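PDB 4H41: putative alpha-L-fucosidase from Bacteroides thetaiotaomicron, which probably hydrolyses alpha-L-fucosyl linkages in host glycans, using a TIM-barrel fold. Local coordinates for residues P192-P197 against Q269-A274; K224-I229 against C240-G245; S123-D128 against I136-Y141. All coordinates share one frame; numbering follows the deposited sequence.

Contact 1 of 3, residues P192-P197 against Q269-A274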
loop_
_atom_site.group_PDB
_atom_site.type_symbol
_atom_site.label_atom_id
_atom_site.label_comp_id
_atom_site.label_asym_id
_atom_site.label_seq_id
_atom_site.Cartn_x
_atom_site.Cartn_y
_atom_site.Cartn_z
ATOM N N PRO B 192 16.658 -13.948 30.307
ATOM C CA PRO B 192 17.369 -13.784 29.034
ATOM C C PRO B 192 17.191 -12.430 28.394
ATOM O O PRO B 192 16.160 -11.778 28.560
ATOM C CB PRO B 192 16.775 -14.872 28.131
ATOM C CG PRO B 192 15.599 -15.402 28.823
ATOM C CD PRO B 192 15.680 -15.055 30.263
ATOM N N THR B 193 18.197 -12.018 27.641
ATOM C CA THR B 193 18.203 -10.772 26.870
ATOM C C THR B 193 18.624 -11.061 25.424
ATOM O O THR B 193 19.357 -12.015 25.158
ATOM C CB THR B 193 19.197 -9.792 27.498
ATOM O OG1 THR B 193 20.452 -10.457 27.479
ATOM C CG2 THR B 193 18.840 -9.389 28.942
ATOM N N PHE B 194 18.185 -10.254 24.502
ATOM C CA PHE B 194 18.644 -10.392 23.109
ATOM C C PHE B 194 18.546 -9.074 22.390
ATOM O O PHE B 194 17.854 -8.144 22.846
ATOM C CB PHE B 194 17.908 -11.514 22.344
ATOM C CG PHE B 194 16.555 -11.179 21.764
ATOM C CD1 PHE B 194 15.423 -11.137 22.570
ATOM C CD2 PHE B 194 16.391 -11.018 20.391
ATOM C CE1 PHE B 194 14.156 -10.883 22.016
ATOM C CE2 PHE B 194 15.155 -10.710 19.852
ATOM C CZ PHE B 194 14.032 -10.703 20.654
ATOM N N ILE B 195 19.291 -8.993 21.274
ATOM C CA ILE B 195 19.290 -7.874 20.344
ATOM C C ILE B 195 18.854 -8.397 18.956
ATOM O O ILE B 195 19.009 -9.578 18.668
ATOM C CB ILE B 195 20.663 -7.148 20.285
ATOM C CG1 ILE B 195 21.822 -8.083 19.884
ATOM C CG2 ILE B 195 20.947 -6.407 21.577
ATOM C CD1 ILE B 195 23.067 -7.356 19.477
ATOM N N SER B 196 18.354 -7.521 18.109
ATOM C CA SER B 196 17.974 -7.857 16.734
ATOM C C SER B 196 18.517 -6.781 15.775
ATOM O O SER B 196 17.793 -5.915 15.271
ATOM C CB SER B 196 16.467 -8.051 16.575
ATOM O OG SER B 196 16.207 -8.552 15.267
ATOM N N PRO B 197 19.836 -6.802 15.565
ATOM C CA PRO B 197 20.456 -5.850 14.619
ATOM C C PRO B 197 20.132 -6.242 13.171
ATOM O O PRO B 197 19.430 -7.220 12.953
ATOM C CB PRO B 197 21.949 -6.014 14.912
ATOM C CG PRO B 197 22.080 -7.441 15.374
ATOM C CD PRO B 197 20.827 -7.752 16.101
ATOM N N GLN B 269 23.592 -17.514 21.897
ATOM C CA GLN B 269 22.639 -18.234 21.035
ATOM C C GLN B 269 22.549 -17.499 19.729
ATOM O O GLN B 269 22.683 -16.258 19.686
ATOM C CB GLN B 269 21.245 -18.349 21.691
ATOM C CG GLN B 269 21.236 -19.330 22.873
ATOM C CD GLN B 269 19.850 -19.703 23.390
ATOM O OE1 GLN B 269 18.818 -19.416 22.770
ATOM N NE2 GLN B 269 19.801 -20.510 24.469
ATOM N N CYS B 270 22.370 -18.232 18.651
ATOM C CA CYS B 270 22.325 -17.655 17.317
ATOM C C CYS B 270 20.921 -17.796 16.774
ATOM O O CYS B 270 20.465 -18.903 16.459
ATOM C CB CYS B 270 23.351 -18.342 16.415
ATOM S SG CYS B 270 23.565 -17.514 14.839
ATOM N N TRP B 271 20.201 -16.696 16.763
ATOM C CA TRP B 271 18.838 -16.673 16.261
ATOM C C TRP B 271 18.785 -16.012 14.919
ATOM O O TRP B 271 19.669 -15.253 14.559
ATOM C CB TRP B 271 17.936 -15.886 17.225
ATOM C CG TRP B 271 17.693 -16.507 18.581
ATOM C CD1 TRP B 271 18.334 -17.583 19.141
ATOM C CD2 TRP B 271 16.857 -15.961 19.606
ATOM N NE1 TRP B 271 17.876 -17.792 20.413
ATOM C CE2 TRP B 271 16.960 -16.811 20.727
ATOM C CE3 TRP B 271 15.944 -14.887 19.651
ATOM C CZ2 TRP B 271 16.240 -16.581 21.906
ATOM C CZ3 TRP B 271 15.206 -14.679 20.812
ATOM C CH2 TRP B 271 15.389 -15.493 21.936
ATOM N N THR B 272 17.697 -16.231 14.202
ATOM C CA THR B 272 17.425 -15.475 12.980
ATOM C C THR B 272 16.108 -14.717 13.163
ATOM O O THR B 272 15.150 -15.266 13.713
ATOM C CB THR B 272 17.412 -16.311 11.698
ATOM O OG1 THR B 272 17.291 -15.400 10.602
ATOM C CG2 THR B 272 16.287 -17.335 11.642
ATOM N N ASN B 273 16.084 -13.454 12.742
ATOM C CA ASN B 273 14.853 -12.671 12.693
ATOM C C ASN B 273 14.459 -12.752 11.231
ATOM O O ASN B 273 14.990 -12.016 10.380
ATOM C CB ASN B 273 15.026 -11.256 13.212
ATOM C CG ASN B 273 13.789 -10.418 13.012
ATOM O OD1 ASN B 273 12.802 -10.862 12.438
ATOM N ND2 ASN B 273 13.826 -9.185 13.466
ATOM N N ALA B 274 13.631 -13.746 10.932
ATOM C CA ALA B 274 13.182 -14.046 9.583
ATOM C C ALA B 274 12.047 -13.125 9.211
ATOM O O ALA B 274 10.919 -13.341 9.627
ATOM C CB ALA B 274 12.756 -15.499 9.468
#

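Contact 2 of 3, residues K224-I229 against C240-G245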
loop_
_atom_site.group_PDB
_atom_site.type_symbol
_atom_site.label_atom_id
_atom_site.label_comp_id
_atom_site.label_asym_id
_atom_site.label_seq_id
_atom_site.Cartn_x
_atom_site.Cartn_y
_atom_site.Cartn_z
ATOM N N LYS B 224 34.507 -8.445 11.290
ATOM C CA LYS B 224 35.442 -7.654 12.086
ATOM C C LYS B 224 34.709 -6.785 13.085
ATOM O O LYS B 224 35.060 -6.751 14.277
ATOM C CB LYS B 224 36.300 -6.792 11.162
ATOM C CG LYS B 224 37.300 -5.909 11.922
ATOM C CD LYS B 224 38.080 -5.028 10.977
ATOM C CE LYS B 224 39.104 -4.156 11.713
ATOM N NZ LYS B 224 38.511 -2.927 12.322
ATOM N N GLU B 225 33.691 -6.103 12.633
ATOM C CA GLU B 225 32.983 -5.191 13.515
ATOM C C GLU B 225 32.139 -5.928 14.565
ATOM O O GLU B 225 32.140 -5.548 15.727
ATOM C CB GLU B 225 32.113 -4.214 12.714
ATOM C CG GLU B 225 32.968 -3.287 11.848
ATOM C CD GLU B 225 32.244 -2.224 11.044
ATOM O OE1 GLU B 225 31.030 -2.016 11.262
ATOM O OE2 GLU B 225 32.878 -1.619 10.147
ATOM N N TRP B 226 31.461 -6.993 14.169
ATOM C CA TRP B 226 30.622 -7.732 15.095
ATOM C C TRP B 226 31.436 -8.580 16.049
ATOM O O TRP B 226 31.003 -8.798 17.176
ATOM C CB TRP B 226 29.561 -8.522 14.342
ATOM C CG TRP B 226 28.456 -7.600 13.963
ATOM C CD1 TRP B 226 28.313 -6.910 12.792
ATOM C CD2 TRP B 226 27.449 -7.099 14.847
ATOM N NE1 TRP B 226 27.252 -6.043 12.883
ATOM C CE2 TRP B 226 26.707 -6.133 14.137
ATOM C CE3 TRP B 226 27.094 -7.389 16.176
ATOM C CZ2 TRP B 226 25.579 -5.507 14.684
ATOM C CZ3 TRP B 226 25.991 -6.756 16.724
ATOM C CH2 TRP B 226 25.269 -5.802 16.000
ATOM N N ASN B 227 32.663 -8.944 15.673
ATOM C CA ASN B 227 33.585 -9.595 16.611
ATOM C C ASN B 227 33.843 -8.659 17.787
ATOM O O ASN B 227 33.796 -9.064 18.952
ATOM C CB ASN B 227 34.893 -9.956 15.899
ATOM C CG ASN B 227 35.872 -10.610 16.790
ATOM O OD1 ASN B 227 35.596 -11.684 17.321
ATOM N ND2 ASN B 227 37.026 -9.991 16.998
ATOM N N GLU B 228 34.048 -7.366 17.493
ATOM C CA GLU B 228 34.272 -6.377 18.547
ATOM C C GLU B 228 33.022 -6.147 19.391
ATOM O O GLU B 228 33.120 -6.005 20.611
ATOM C CB GLU B 228 34.704 -5.024 17.947
ATOM C CG GLU B 228 36.071 -5.075 17.300
ATOM C CD GLU B 228 36.652 -3.726 16.921
ATOM O OE1 GLU B 228 36.831 -2.884 17.831
ATOM O OE2 GLU B 228 36.974 -3.525 15.727
ATOM N N ILE B 229 31.860 -6.084 18.756
ATOM C CA ILE B 229 30.619 -5.841 19.485
ATOM C C ILE B 229 30.331 -7.017 20.391
ATOM O O ILE B 229 30.128 -6.806 21.584
ATOM C CB ILE B 229 29.436 -5.519 18.536
ATOM C CG1 ILE B 229 29.680 -4.172 17.873
ATOM C CG2 ILE B 229 28.122 -5.508 19.290
ATOM C CD1 ILE B 229 28.964 -4.017 16.567
ATOM N N CYS B 240 21.621 -13.164 19.722
ATOM C CA CYS B 240 21.577 -12.141 18.695
ATOM C C CYS B 240 20.709 -12.712 17.581
ATOM O O CYS B 240 20.888 -13.893 17.189
ATOM C CB CYS B 240 22.966 -11.765 18.196
ATOM S SG CYS B 240 22.958 -10.432 16.978
ATOM N N ALA B 241 19.751 -11.915 17.116
ATOM C CA ALA B 241 18.779 -12.302 16.084
ATOM C C ALA B 241 18.875 -11.349 14.926
ATOM O O ALA B 241 18.050 -10.444 14.797
ATOM C CB ALA B 241 17.357 -12.314 16.670
ATOM N N PHE B 242 19.882 -11.508 14.076
ATOM C CA PHE B 242 19.988 -10.581 12.949
ATOM C C PHE B 242 18.741 -10.631 12.091
ATOM O O PHE B 242 18.233 -11.701 11.777
ATOM C CB PHE B 242 21.189 -10.850 12.032
ATOM C CG PHE B 242 22.486 -10.217 12.460
ATOM C CD1 PHE B 242 22.802 -8.922 12.081
ATOM C CD2 PHE B 242 23.407 -10.930 13.211
ATOM C CE1 PHE B 242 23.991 -8.339 12.495
ATOM C CE2 PHE B 242 24.591 -10.345 13.622
ATOM C CZ PHE B 242 24.880 -9.061 13.249
ATOM N N GLN B 243 18.272 -9.445 11.703
ATOM C CA GLN B 243 17.252 -9.283 10.684
ATOM C C GLN B 243 17.867 -9.875 9.422
ATOM O O GLN B 243 19.019 -9.570 9.114
ATOM C CB GLN B 243 16.895 -7.808 10.511
ATOM C CG GLN B 243 16.251 -7.228 11.748
ATOM C CD GLN B 243 16.215 -5.725 11.695
ATOM O OE1 GLN B 243 15.803 -5.166 10.701
ATOM N NE2 GLN B 243 16.664 -5.026 12.756
ATOM N N ASP B 244 17.152 -10.756 8.723
ATOM C CA ASP B 244 17.762 -11.464 7.579
ATOM C C ASP B 244 17.488 -10.842 6.204
ATOM O O ASP B 244 17.905 -11.403 5.197
ATOM C CB ASP B 244 17.260 -12.908 7.582
ATOM C CG ASP B 244 15.788 -13.100 7.294
ATOM O OD1 ASP B 244 15.058 -12.056 7.039
ATOM O OD2 ASP B 244 15.345 -14.263 7.269
ATOM N N GLY B 245 16.760 -9.733 6.145
ATOM C CA GLY B 245 16.270 -9.233 4.875
ATOM C C GLY B 245 17.091 -8.286 4.064
ATOM O O GLY B 245 16.692 -8.014 2.931
#

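Contact 3 of 3, residues S123-D128 against I136-Y141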
loop_
_atom_site.group_PDB
_atom_site.type_symbol
_atom_site.label_atom_id
_atom_site.label_comp_id
_atom_site.label_asym_id
_atom_site.label_seq_id
_atom_site.Cartn_x
_atom_site.Cartn_y
_atom_site.Cartn_z
ATOM N N SER B 123 13.775 6.363 22.733
ATOM C CA SER B 123 13.483 7.802 22.890
ATOM C C SER B 123 13.520 8.617 21.615
ATOM O O SER B 123 13.076 9.763 21.651
ATOM C CB SER B 123 14.464 8.455 23.869
ATOM O OG SER B 123 15.731 8.694 23.269
ATOM N N GLY B 124 14.124 8.100 20.563
ATOM C CA GLY B 124 14.326 8.822 19.315
ATOM C C GLY B 124 15.669 9.537 19.247
ATOM O O GLY B 124 16.111 9.901 18.163
ATOM N N ARG B 125 16.364 9.710 20.388
ATOM C CA ARG B 125 17.640 10.437 20.462
ATOM C C ARG B 125 18.747 9.727 19.691
ATOM O O ARG B 125 19.524 10.382 18.999
ATOM C CB ARG B 125 18.086 10.624 21.920
ATOM C CG ARG B 125 17.215 11.616 22.669
ATOM C CD ARG B 125 17.724 11.848 24.091
ATOM N NE ARG B 125 16.668 12.441 24.921
ATOM C CZ ARG B 125 15.853 11.794 25.752
ATOM N NH1 ARG B 125 15.986 10.491 25.944
ATOM N NH2 ARG B 125 14.920 12.456 26.430
ATOM N N TYR B 126 18.817 8.396 19.790
ATOM C CA TYR B 126 19.785 7.647 19.009
ATOM C C TYR B 126 19.490 7.827 17.500
ATOM O O TYR B 126 20.399 8.125 16.721
ATOM C CB TYR B 126 19.772 6.155 19.397
ATOM C CG TYR B 126 20.250 5.243 18.291
ATOM C CD1 TYR B 126 21.556 5.304 17.821
ATOM C CD2 TYR B 126 19.407 4.295 17.733
ATOM C CE1 TYR B 126 22.004 4.457 16.808
ATOM C CE2 TYR B 126 19.844 3.446 16.716
ATOM C CZ TYR B 126 21.155 3.509 16.277
ATOM O OH TYR B 126 21.632 2.695 15.269
ATOM N N TRP B 127 18.232 7.676 17.094
ATOM C CA TRP B 127 17.894 7.845 15.661
ATOM C C TRP B 127 18.256 9.259 15.154
ATOM O O TRP B 127 18.693 9.403 14.022
ATOM C CB TRP B 127 16.418 7.568 15.409
ATOM C CG TRP B 127 16.051 6.133 15.632
ATOM C CD1 TRP B 127 15.171 5.648 16.552
ATOM C CD2 TRP B 127 16.610 4.994 14.967
ATOM N NE1 TRP B 127 15.119 4.281 16.485
ATOM C CE2 TRP B 127 16.016 3.845 15.538
ATOM C CE3 TRP B 127 17.541 4.824 13.917
ATOM C CZ2 TRP B 127 16.337 2.548 15.119
ATOM C CZ3 TRP B 127 17.836 3.526 13.485
ATOM C CH2 TRP B 127 17.185 2.416 14.036
ATOM N N ASP B 128 18.114 10.270 15.995
ATOM C CA ASP B 128 18.423 11.646 15.616
ATOM C C ASP B 128 19.919 11.996 15.653
ATOM O O ASP B 128 20.289 13.021 15.092
ATOM C CB ASP B 128 17.661 12.618 16.525
ATOM C CG ASP B 128 16.158 12.557 16.332
ATOM O OD1 ASP B 128 15.713 11.952 15.336
ATOM O OD2 ASP B 128 15.423 13.023 17.230
ATOM N N ILE B 136 20.322 5.011 27.158
ATOM C CA ILE B 136 20.530 4.403 28.468
ATOM C C ILE B 136 19.669 5.045 29.559
ATOM O O ILE B 136 19.034 4.316 30.319
ATOM C CB ILE B 136 22.020 4.480 28.881
ATOM C CG1 ILE B 136 22.946 3.741 27.870
ATOM C CG2 ILE B 136 22.201 3.877 30.294
ATOM C CD1 ILE B 136 24.378 4.097 28.030
ATOM N N GLU B 137 19.690 6.385 29.683
ATOM C CA GLU B 137 19.081 7.059 30.829
ATOM C C GLU B 137 17.600 6.774 31.030
ATOM O O GLU B 137 17.230 6.399 32.146
ATOM C CB GLU B 137 19.301 8.564 30.779
ATOM C CG GLU B 137 18.932 9.251 32.087
ATOM C CD GLU B 137 19.623 10.577 32.326
ATOM O OE1 GLU B 137 19.846 11.318 31.340
ATOM O OE2 GLU B 137 19.931 10.881 33.502
ATOM N N ASP B 138 16.761 6.952 30.023
ATOM C CA ASP B 138 15.302 6.697 30.201
ATOM C C ASP B 138 15.051 5.242 30.530
ATOM O O ASP B 138 14.172 4.950 31.329
ATOM C CB ASP B 138 14.493 7.074 28.968
ATOM C CG ASP B 138 14.426 8.564 28.665
ATOM O OD1 ASP B 138 14.540 9.372 29.601
ATOM O OD2 ASP B 138 14.382 8.912 27.497
ATOM N N ASN B 139 15.847 4.314 29.937
ATOM C CA ASN B 139 15.652 2.904 30.218
ATOM C C ASN B 139 16.055 2.559 31.649
ATOM O O ASN B 139 15.492 1.611 32.166
ATOM C CB ASN B 139 16.331 2.012 29.231
ATOM C CG ASN B 139 15.481 1.852 28.016
ATOM O OD1 ASN B 139 14.348 1.306 28.087
ATOM N ND2 ASN B 139 15.915 2.417 26.912
ATOM N N LYS B 140 16.924 3.347 32.326
ATOM C CA LYS B 140 17.187 3.087 33.741
ATOM C C LYS B 140 15.898 3.165 34.556
ATOM O O LYS B 140 15.689 2.340 35.451
ATOM C CB LYS B 140 18.219 4.055 34.333
ATOM C CG LYS B 140 19.580 3.965 33.694
ATOM C CD LYS B 140 20.631 4.591 34.564
ATOM C CE LYS B 140 21.922 4.696 33.796
ATOM N NZ LYS B 140 23.091 5.010 34.655
ATOM N N TYR B 141 15.037 4.129 34.246
ATOM C CA TYR B 141 13.767 4.311 34.949
ATOM C C TYR B 141 12.730 3.324 34.472
ATOM O O TYR B 141 11.992 2.792 35.290
ATOM C CB TYR B 141 13.238 5.730 34.752
ATOM C CG TYR B 141 14.141 6.759 35.370
ATOM C CD1 TYR B 141 14.014 7.115 36.710
ATOM C CD2 TYR B 141 15.169 7.334 34.639
ATOM C CE1 TYR B 141 14.855 8.061 37.290
ATOM C CE2 TYR B 141 16.029 8.264 35.209
ATOM C CZ TYR B 141 15.874 8.622 36.540
ATOM O OH TYR B 141 16.729 9.540 37.102
#

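Contact 1 of 3, residues P192-P197 against Q269-A274
Phe194 and Trp271 meet inside the barrel with the six-membered part of the indole set obliquely against the phenyl ring. Trp271 CZ3 stands over the centre of one phenyl face, 3.9 Å from Phe194 CG and at much the same distance from the other ring carbons, so that a single aromatic corner is spread over the whole face. The two planes lie at 44° with centroids 4.9 Å apart, a geometry that is neither a parallel stack nor edge-to-face. Closer to the C-terminal end of the strands a polar contact takes over: Asn273 ND2 donates to Ser196 OG at 3.1 Å in a nearly straight bond (164°), with the hydroxyl oxygen close to the amide plane. Both residues hold their polar groups anti to the backbone N (chi1 174° for Asn273), which sends each toward the other strand.

These strands, 193-195 and 269-273, are the fifth and seventh of an eight-stranded parallel TIM barrel. Strand 239-243 runs between them, and the contact therefore spans the interior by side chains, with no backbone ladder of its own. That intervening strand also holds the serine, whose strongest polar partner is the carbonyl of Ala241. Asn273 ND2 is further hydrogen-bonded to an unidentified bound molecule, probably from the crystallisation liquor; the position of Asn273 at the C-terminal end of its strand, where TIM-barrel enzymes carry their active sites, is consistent with a pocket there.

The indole is steadied at its far side by Gln269 of its own strand, whose OE1 accepts from Trp271 NE1 at 3.0 Å on an in-plane lone pair. Tyr161 of the adjacent strand 157-162 and Tyr117 of strand 115-119 also meet the Phe194 ring.

Contact 2 of 3, residues K224-I229 against C240-G245
A barrel strand packed against the helix that precedes it is the setting here: helix 219-233 lies outside strand 239-243, and Trp226 and Phe242 reach toward each other from opposite directions to fill the layer between. The phenyl ring comes in edge first. Phe242 CZ sits over the middle of the indole face, 3.6 Å from Trp226 CE2, while CE1 of the same phenyl leans toward the CE2-CZ2 side. With the planes at 75° and the phenyl centroid 4.9 Å from that of the indole's six-membered ring, this is an edge-to-face (T-shaped) pair, in which phenyl C-H groups point at the indole pi cloud.

The other indole face is occupied from within the helix by the tip of Ile229, so the tryptophan is sandwiched between a methyl group and a phenyl edge. Its direction follows from chi1 of -79°, which sets CG anti to the carbonyl carbon and carries the indole off the helix toward the strand. Cys240 adds a sulfur-aromatic contact, its SG approaching obliquely at 5.5 Å from the centroid of the Trp226 six-membered ring.

The one polar atom of this buried indole is satisfied elsewhere, Trp226 NE1 donating to the carbonyl of Ser167. Pro197, following the neighbouring strand, touches Trp226, Cys240 and Phe242, and Leu262 of helix 252-266 packs on the indole as well. Large apolar side chains interleaved between an outer helix and the outward-facing side of a parallel strand form the helix-sheet layer of a TIM barrel.

Contact 3 of 3, residues S123-D128 against I136-Y141
Arg125 and Asp138 are joined by a salt bridge between the short helix 125-129 and the start of helix 136-151. A single hydrogen bond carries it: Arg125 NH1 donates to Asp138 OD2 at 2.7 Å and nearly straight, 169° at the hydrogen. The carboxylate oxygen lies almost in the guanidinium plane, at its edge, whereas from the side of the aspartate the nitrogen arrives from above the carboxylate plane. The two flat groups are turned 54° apart, and Arg125 NH2 stays 3.7 Å from the same Asp138 OD2, so this is a single-bond bridge through NH1 rather than a paired one. The arginine chain, extended from CG to NE, reaches across to the carboxylate from the preceding helix and crosses the aspartate at about a right angle.

The second carboxylate oxygen has a different hydrogen-bond partner: Asp138 OD1 is bonded to the hydroxyl of Tyr88, so each oxygen is held by its own group. Were Asp138 replaced by an alanine, the Arg125 guanidinium would probably lose its counter-charge and be freer to turn toward solvent, and the Tyr88 hydroxyl would lose this partner.

Van der Waals packing is slight. Ser123 CB approaches Asp138 OD2 at 3.7 Å, placing the serine methylene beside the same oxygen that receives the arginine.

In the barrel, this contact follows strand 115-119, where the chain turns through the N-cap residue Gly124 into helix 125-129. Glu135, just before the second helix, ties back to the backbone of Ser123 and Tyr126, while Ile136 packs on Ala176 and Ala179 of helix 173-187, the next helix round the outside of the barrel.

In the fold
Contacts 1 and 2 belong to one buried region and share the sheet: strand 239-243 supplies one side of contact 2, which is nested within the chain loop that contact 1 closes. Their backbones also meet, Pro197 O probably accepting a hydrogen bond from Gln243 N. Contact 1 faces the barrel interior and mixes aromatic with amide-hydroxyl chemistry; contact 2 lies on the outer side of the sheet and is aromatic and apolar, with one cysteine sulfur beside the rings. Contact 3, with its centre about 21 Å from either of the other two centres, joins two helices toward the surface, and there a charged pair replaces ring packing.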